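Local coordinates for protein endo-beta-1,2-glucanase (Talaromyces funiculosus, PDB 6IMV) that hydrolyses beta-1,2-glucan chains internally as an endo-acting glycoside hydrolase and binds the disaccharide sophorose, at residues L245-Q259 with E270-S282. Sequence-based numbering, arbitrary orientation.
With GLC (alpha-D-glucopyranose), chain D; NAG (2-acetamido-2-deoxy-beta-D-glucopyranose), chain H.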
loop_
_atom_site.group_PDB
_atom_site.type_symbol
_atom_site.label_atom_id
_atom_site.label_comp_id
_atom_site.label_asym_id
_atom_site.label_seq_id
_atom_site.Cartn_x
_atom_site.Cartn_y
_atom_site.Cartn_z
ATOM N N LEU A 245 16.462 -4.681 -5.308
ATOM C CA LEU A 245 15.828 -4.044 -4.168
ATOM C C LEU A 245 16.930 -3.448 -3.292
ATOM O O LEU A 245 17.436 -4.123 -2.408
ATOM C CB LEU A 245 15.008 -5.091 -3.407
ATOM C CG LEU A 245 13.867 -5.720 -4.197
ATOM C CD1 LEU A 245 13.005 -6.590 -3.306
ATOM C CD2 LEU A 245 13.017 -4.649 -4.864
ATOM N N ASN A 246 17.305 -2.193 -3.574
ATOM C CA ASN A 246 18.484 -1.586 -2.952
ATOM C C ASN A 246 18.187 -0.174 -2.428
ATOM O O ASN A 246 19.126 0.610 -2.189
ATOM C CB ASN A 246 19.655 -1.550 -3.934
ATOM C CG ASN A 246 19.424 -0.619 -5.103
ATOM O OD1 ASN A 246 18.295 -0.206 -5.361
ATOM N ND2 ASN A 246 20.494 -0.257 -5.793
ATOM N N ASP A 247 16.907 0.143 -2.195
ATOM C CA ASP A 247 16.538 1.507 -1.821
ATOM C C ASP A 247 15.642 1.510 -0.580
ATOM O O ASP A 247 15.197 0.465 -0.119
ATOM C CB ASP A 247 15.936 2.214 -3.034
ATOM C CG ASP A 247 14.616 1.631 -3.502
ATOM O OD1 ASP A 247 13.800 1.244 -2.640
ATOM O OD2 ASP A 247 14.411 1.592 -4.720
ATOM N N PRO A 248 15.357 2.690 0.016
ATOM C CA PRO A 248 14.548 2.759 1.233
ATOM C C PRO A 248 13.017 2.720 1.047
ATOM O O PRO A 248 12.268 2.970 2.014
ATOM C CB PRO A 248 14.931 4.098 1.878
ATOM C CG PRO A 248 15.784 4.839 0.855
ATOM C CD PRO A 248 15.846 4.006 -0.408
ATOM N N TYR A 249 12.545 2.391 -0.155
ATOM C CA TYR A 249 11.102 2.405 -0.455
ATOM C C TYR A 249 10.543 1.007 -0.126
ATOM O O TYR A 249 11.045 0.357 0.776
ATOM C CB TYR A 249 10.891 3.007 -1.851
ATOM C CG TYR A 249 11.815 4.175 -2.100
ATOM C CD1 TYR A 249 11.850 5.263 -1.238
ATOM C CD2 TYR A 249 12.730 4.152 -3.136
ATOM C CE1 TYR A 249 12.750 6.307 -1.422
ATOM C CE2 TYR A 249 13.643 5.177 -3.329
ATOM C CZ TYR A 249 13.653 6.263 -2.471
ATOM O OH TYR A 249 14.551 7.273 -2.673
ATOM N N GLU A 250 9.484 0.569 -0.818
ATOM C CA GLU A 250 8.641 -0.535 -0.324
ATOM C C GLU A 250 9.417 -1.851 -0.313
ATOM O O GLU A 250 9.113 -2.740 0.483
ATOM C CB GLU A 250 7.373 -0.721 -1.161
ATOM C CG GLU A 250 6.692 0.570 -1.564
ATOM C CD GLU A 250 7.065 0.990 -2.970
ATOM O OE1 GLU A 250 8.099 1.680 -3.120
ATOM O OE2 GLU A 250 6.359 0.551 -3.916
ATOM N N GLY A 251 10.424 -1.959 -1.188
ATOM C CA GLY A 251 11.252 -3.140 -1.301
ATOM C C GLY A 251 12.041 -3.443 -0.036
ATOM O O GLY A 251 12.510 -4.568 0.153
ATOM N N GLU A 252 12.176 -2.456 0.852
ATOM C CA GLU A 252 12.930 -2.649 2.090
ATOM C C GLU A 252 12.273 -3.717 2.974
ATOM O O GLU A 252 12.963 -4.389 3.758
ATOM C CB GLU A 252 13.097 -1.332 2.840
ATOM C CG GLU A 252 14.133 -1.415 3.945
ATOM C CD GLU A 252 14.527 -0.048 4.460
ATOM O OE1 GLU A 252 13.876 0.427 5.416
ATOM O OE2 GLU A 252 15.446 0.557 3.868
ATOM N N LEU A 253 10.958 -3.885 2.851
ATOM C CA LEU A 253 10.239 -4.923 3.607
ATOM C C LEU A 253 10.827 -6.301 3.282
ATOM O O LEU A 253 11.017 -7.128 4.183
ATOM C CB LEU A 253 8.743 -4.860 3.287
ATOM C CG LEU A 253 7.997 -3.648 3.846
ATOM C CD1 LEU A 253 6.513 -3.750 3.532
ATOM C CD2 LEU A 253 8.220 -3.509 5.346
ATOM N N PHE A 254 11.148 -6.529 2.004
ATOM C CA PHE A 254 11.679 -7.809 1.593
ATOM C C PHE A 254 13.099 -8.002 2.133
ATOM O O PHE A 254 13.455 -9.120 2.524
ATOM C CB PHE A 254 11.658 -7.994 0.075
ATOM C CG PHE A 254 11.881 -9.437 -0.280
ATOM C CD1 PHE A 254 10.862 -10.356 -0.128
ATOM C CD2 PHE A 254 13.138 -9.897 -0.636
ATOM C CE1 PHE A 254 11.072 -11.701 -0.392
ATOM C CE2 PHE A 254 13.341 -11.241 -0.906
ATOM C CZ PHE A 254 12.312 -12.135 -0.783
ATOM N N THR A 255 13.899 -6.931 2.153
ATOM C CA THR A 255 15.230 -6.969 2.760
ATOM C C THR A 255 15.153 -7.573 4.170
ATOM O O THR A 255 15.936 -8.465 4.501
ATOM C CB THR A 255 15.880 -5.584 2.834
ATOM O OG1 THR A 255 15.891 -5.020 1.524
ATOM C CG2 THR A 255 17.295 -5.627 3.365
ATOM N N TRP A 256 14.216 -7.076 4.984
ATOM C CA TRP A 256 14.041 -7.540 6.361
ATOM C C TRP A 256 13.677 -9.027 6.395
ATOM O O TRP A 256 14.093 -9.745 7.325
ATOM C CB TRP A 256 12.982 -6.722 7.098
ATOM C CG TRP A 256 13.404 -5.327 7.448
ATOM C CD1 TRP A 256 12.831 -4.170 7.009
ATOM C CD2 TRP A 256 14.460 -4.941 8.349
ATOM N NE1 TRP A 256 13.461 -3.092 7.570
ATOM C CE2 TRP A 256 14.458 -3.531 8.401
ATOM C CE3 TRP A 256 15.392 -5.642 9.126
ATOM C CZ2 TRP A 256 15.361 -2.814 9.181
ATOM C CZ3 TRP A 256 16.289 -4.933 9.900
ATOM C CH2 TRP A 256 16.266 -3.538 9.926
ATOM N N TRP A 257 12.859 -9.463 5.430
ATOM C CA TRP A 257 12.458 -10.854 5.345
ATOM C C TRP A 257 13.695 -11.752 5.195
ATOM O O TRP A 257 13.837 -12.746 5.931
ATOM C CB TRP A 257 11.450 -11.085 4.217
ATOM C CG TRP A 257 10.676 -12.347 4.425
ATOM C CD1 TRP A 257 10.826 -13.536 3.775
ATOM C CD2 TRP A 257 9.667 -12.561 5.426
ATOM N NE1 TRP A 257 9.951 -14.464 4.276
ATOM C CE2 TRP A 257 9.226 -13.893 5.290
ATOM C CE3 TRP A 257 9.079 -11.746 6.400
ATOM C CZ2 TRP A 257 8.220 -14.425 6.100
ATOM C CZ3 TRP A 257 8.090 -12.272 7.203
ATOM C CH2 TRP A 257 7.671 -13.596 7.053
ATOM N N LEU A 258 14.588 -11.387 4.264
ATOM C CA LEU A 258 15.831 -12.111 4.041
ATOM C C LEU A 258 16.695 -12.081 5.303
ATOM O O LEU A 258 17.219 -13.114 5.711
ATOM C CB LEU A 258 16.591 -11.507 2.855
ATOM C CG LEU A 258 16.113 -11.939 1.469
ATOM C CD1 LEU A 258 16.796 -11.119 0.390
ATOM C CD2 LEU A 258 16.366 -13.427 1.255
ATOM N N GLN A 259 16.848 -10.896 5.908
ATOM C CA GLN A 259 17.738 -10.753 7.057
ATOM C C GLN A 259 17.276 -11.657 8.207
ATOM O O GLN A 259 18.075 -12.394 8.763
ATOM C CB GLN A 259 17.815 -9.313 7.554
ATOM C CG GLN A 259 18.456 -9.211 8.932
ATOM C CD GLN A 259 18.893 -7.811 9.280
ATOM O OE1 GLN A 259 18.860 -6.910 8.453
ATOM N NE2 GLN A 259 19.332 -7.631 10.515
ATOM N N GLU A 270 25.274 -7.770 6.548
ATOM C CA GLU A 270 26.009 -6.507 6.480
ATOM C C GLU A 270 26.043 -6.013 5.026
ATOM O O GLU A 270 25.883 -4.824 4.774
ATOM C CB GLU A 270 27.420 -6.653 7.054
ATOM C CG GLU A 270 27.963 -5.349 7.606
ATOM C CD GLU A 270 27.412 -5.002 8.980
ATOM O OE1 GLU A 270 27.254 -5.932 9.806
ATOM O OE2 GLU A 270 27.139 -3.810 9.233
ATOM N N ALA A 271 26.215 -6.938 4.075
ATOM C CA ALA A 271 26.262 -6.589 2.644
ATOM C C ALA A 271 24.905 -6.029 2.169
ATOM O O ALA A 271 24.886 -5.128 1.341
ATOM C CB ALA A 271 26.698 -7.782 1.818
ATOM N N LEU A 272 23.785 -6.552 2.694
ATOM C CA LEU A 272 22.453 -6.023 2.361
ATOM C C LEU A 272 22.416 -4.509 2.616
ATOM O O LEU A 272 22.018 -3.744 1.755
ATOM C CB LEU A 272 21.374 -6.718 3.203
ATOM C CG LEU A 272 21.021 -8.156 2.822
ATOM C CD1 LEU A 272 19.966 -8.705 3.778
ATOM C CD2 LEU A 272 20.531 -8.250 1.384
ATOM N N TRP A 273 22.842 -4.098 3.814
ATOM C CA TRP A 273 22.716 -2.707 4.240
ATOM C C TRP A 273 23.787 -1.836 3.578
ATOM O O TRP A 273 23.522 -0.686 3.232
ATOM C CB TRP A 273 22.712 -2.612 5.765
ATOM C CG TRP A 273 21.461 -3.226 6.308
ATOM C CD1 TRP A 273 21.334 -4.453 6.885
ATOM C CD2 TRP A 273 20.138 -2.660 6.266
ATOM N NE1 TRP A 273 20.024 -4.685 7.215
ATOM C CE2 TRP A 273 19.268 -3.606 6.854
ATOM C CE3 TRP A 273 19.609 -1.439 5.827
ATOM C CZ2 TRP A 273 17.901 -3.376 6.992
ATOM C CZ3 TRP A 273 18.256 -1.209 5.968
ATOM C CH2 TRP A 273 17.414 -2.171 6.539
ATOM N N GLU A 274 24.962 -2.416 3.335
ATOM C CA GLU A 274 26.041 -1.710 2.674
ATOM C C GLU A 274 25.629 -1.366 1.241
ATOM O O GLU A 274 25.805 -0.244 0.796
ATOM C CB GLU A 274 27.307 -2.561 2.679
ATOM C CG GLU A 274 28.522 -1.817 2.163
ATOM C CD GLU A 274 29.810 -2.616 2.252
ATOM O OE1 GLU A 274 29.852 -3.579 3.057
ATOM O OE2 GLU A 274 30.758 -2.279 1.512
ATOM N N TYR A 275 25.073 -2.349 0.531
ATOM C CA TYR A 275 24.699 -2.179 -0.855
ATOM C C TYR A 275 23.529 -1.190 -0.973
ATOM O O TYR A 275 23.373 -0.532 -1.994
ATOM C CB TYR A 275 24.351 -3.524 -1.493
ATOM C CG TYR A 275 24.180 -3.426 -2.983
ATOM C CD1 TYR A 275 25.282 -3.224 -3.800
ATOM C CD2 TYR A 275 22.932 -3.478 -3.574
ATOM C CE1 TYR A 275 25.150 -3.102 -5.172
ATOM C CE2 TYR A 275 22.781 -3.372 -4.945
ATOM C CZ TYR A 275 23.895 -3.186 -5.745
ATOM O OH TYR A 275 23.765 -3.068 -7.092
ATOM N N LYS A 276 22.710 -1.110 0.082
ATOM C CA LYS A 276 21.545 -0.231 0.137
ATOM C C LYS A 276 21.949 1.221 0.421
ATOM O O LYS A 276 21.227 2.130 0.041
ATOM C CB LYS A 276 20.560 -0.724 1.205
ATOM C CG LYS A 276 19.528 -1.730 0.708
ATOM C CD LYS A 276 18.759 -2.424 1.817
ATOM C CE LYS A 276 17.981 -1.462 2.692
ATOM N NZ LYS A 276 17.036 -0.634 1.912
ATOM N N ARG A 277 23.097 1.420 1.081
ATOM C CA ARG A 277 23.437 2.685 1.769
ATOM C C ARG A 277 23.438 3.877 0.812
ATOM O O ARG A 277 22.946 4.945 1.170
ATOM C CB ARG A 277 24.787 2.559 2.486
ATOM C CG ARG A 277 24.925 3.433 3.730
ATOM C CD ARG A 277 25.971 2.920 4.714
ATOM N NE ARG A 277 25.495 1.743 5.439
ATOM C CZ ARG A 277 26.245 0.701 5.787
ATOM N NH1 ARG A 277 27.483 0.600 5.338
ATOM N NH2 ARG A 277 25.746 -0.232 6.578
ATOM N N PRO A 278 24.009 3.778 -0.412
ATOM C CA PRO A 278 24.035 4.922 -1.322
ATOM C C PRO A 278 22.650 5.416 -1.784
ATOM O O PRO A 278 22.559 6.503 -2.341
ATOM C CB PRO A 278 24.842 4.409 -2.533
ATOM C CG PRO A 278 25.635 3.227 -1.994
ATOM C CD PRO A 278 24.718 2.604 -0.960
ATOM N N GLN A 279 21.593 4.619 -1.578
ATOM C CA GLN A 279 20.238 5.002 -2.011
ATOM C C GLN A 279 19.483 5.706 -0.870
ATOM O O GLN A 279 18.364 6.182 -1.085
ATOM C CB GLN A 279 19.478 3.780 -2.524
ATOM C CG GLN A 279 19.908 3.322 -3.913
ATOM C CD GLN A 279 21.311 2.768 -3.969
ATOM O OE1 GLN A 279 22.171 3.298 -4.659
ATOM N NE2 GLN A 279 21.563 1.704 -3.227
ATOM N N LEU A 280 20.079 5.741 0.331
ATOM C CA LEU A 280 19.533 6.462 1.487
ATOM C C LEU A 280 20.213 7.832 1.572
ATOM O O LEU A 280 21.375 7.915 1.948
ATOM C CB LEU A 280 19.767 5.638 2.759
ATOM C CG LEU A 280 19.124 6.180 4.038
ATOM C CD1 LEU A 280 17.610 6.233 3.899
ATOM C CD2 LEU A 280 19.528 5.356 5.251
ATOM N N VAL A 281 19.476 8.887 1.210
ATOM C CA VAL A 281 20.059 10.193 0.921
ATOM C C VAL A 281 19.215 11.296 1.577
ATOM O O VAL A 281 17.980 11.287 1.521
ATOM C CB VAL A 281 20.190 10.413 -0.603
ATOM C CG1 VAL A 281 20.720 11.805 -0.949
ATOM C CG2 VAL A 281 21.062 9.350 -1.253
ATOM N N SER A 282 19.911 12.265 2.173
ATOM C CA SER A 282 19.306 13.467 2.746
ATOM C C SER A 282 19.274 14.565 1.682
ATOM O O SER A 282 20.282 14.833 1.056
ATOM C CB SER A 282 20.081 13.919 3.947
ATOM O OG SER A 282 19.426 14.981 4.607
HETATM C C1 GLC D . 9.758 0.211 -8.890
HETATM C C2 GLC D . 8.632 -0.292 -8.015
HETATM C C3 GLC D . 8.053 0.835 -7.180
HETATM C C4 GLC D . 9.149 1.443 -6.322
HETATM C C5 GLC D . 10.282 1.923 -7.231
HETATM C C6 GLC D . 11.479 2.410 -6.419
HETATM O O1 GLC D . 9.151 1.101 -9.851
HETATM O O2 GLC D . 7.604 -0.800 -8.879
HETATM O O3 GLC D . 7.002 0.374 -6.332
HETATM O O4 GLC D . 8.607 2.500 -5.519
HETATM O O5 GLC D . 10.731 0.861 -8.083
HETATM O O6 GLC D . 12.018 1.351 -5.621
HETATM C C1 NAG H . 19.529 8.057 -8.546
HETATM C C2 NAG H . 20.671 9.068 -8.614
HETATM C C3 NAG H . 21.901 8.349 -9.151
HETATM C C4 NAG H . 22.257 7.219 -8.191
HETATM C C5 NAG H . 21.108 6.202 -8.234
HETATM C C6 NAG H . 21.333 4.991 -7.335
HETATM C C7 NAG H . 20.010 11.401 -9.043
HETATM C C8 NAG H . 19.652 12.399 -10.089
HETATM N N2 NAG H . 20.345 10.190 -9.476
HETATM O O3 NAG H . 22.970 9.276 -9.236
HETATM O O4 NAG H . 23.542 6.668 -8.510
HETATM O O5 NAG H . 19.922 6.884 -7.803
HETATM O O6 NAG H . 21.759 5.420 -6.032
HETATM O O7 NAG H . 19.969 11.690 -7.866
HETATM O O HOH W 1 17.296 6.889 -3.488
HETATM O O HOH W 2 15.862 -2.627 0.337
#
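Trp273 packs as a knob into a hole formed by Glu252, Thr255, Trp256 and Gln259, where helix 252-259 and helix 270-276 run nearly antiparallel (159°), their axes 10.8 Å apart at closest approach. Its CZ2 sits over the face of the Trp256 indole, 3.4 Å from CH2 of Trp256, the two six-membered rings inclined at 55°. Beside this pair, Leu272 lies alongside Thr255, pointing the other way, with its CD1 against Thr255 CG2, and farther along Pro248 CG meets Leu280 CD1.

Among the polar contacts, Trp273 NE1 donates in its ring plane to Gln259 OE1 at 2.8 Å, an almost straight bond. With an alanine here instead of Trp273, the hole is likely to stay unfilled, Gln259 OE1 to lose this donor and Trp256 its ring partner. The Lys276 chain folds at its last two torsions, bringing NZ to the anti lone pair of Glu252 OE2 in a 2.8 Å salt bridge; a water links NZ to Thr255 OG1. The other oxygen of Glu252 binds Lys308 and Tyr314, and Tyr314 also holds Trp256 NE1. Gln279 NE2 donates to the backbone O of Asn246 (2.9 Å), while its OE1 accepts from O6 of an N-linked NAG.

The loop ahead of helix 252-259 contains an Asx turn, Asp247 OD1 accepting from Tyr249 N; OD2 accepts from glucose O6 (2.6 Å), and Glu250 OE1 and OE2 accept from glucose O4 and O3. Paired antiparallel helices topped by a sugar-binding loop are consistent with the (alpha/alpha)6 barrel of this glucanase family.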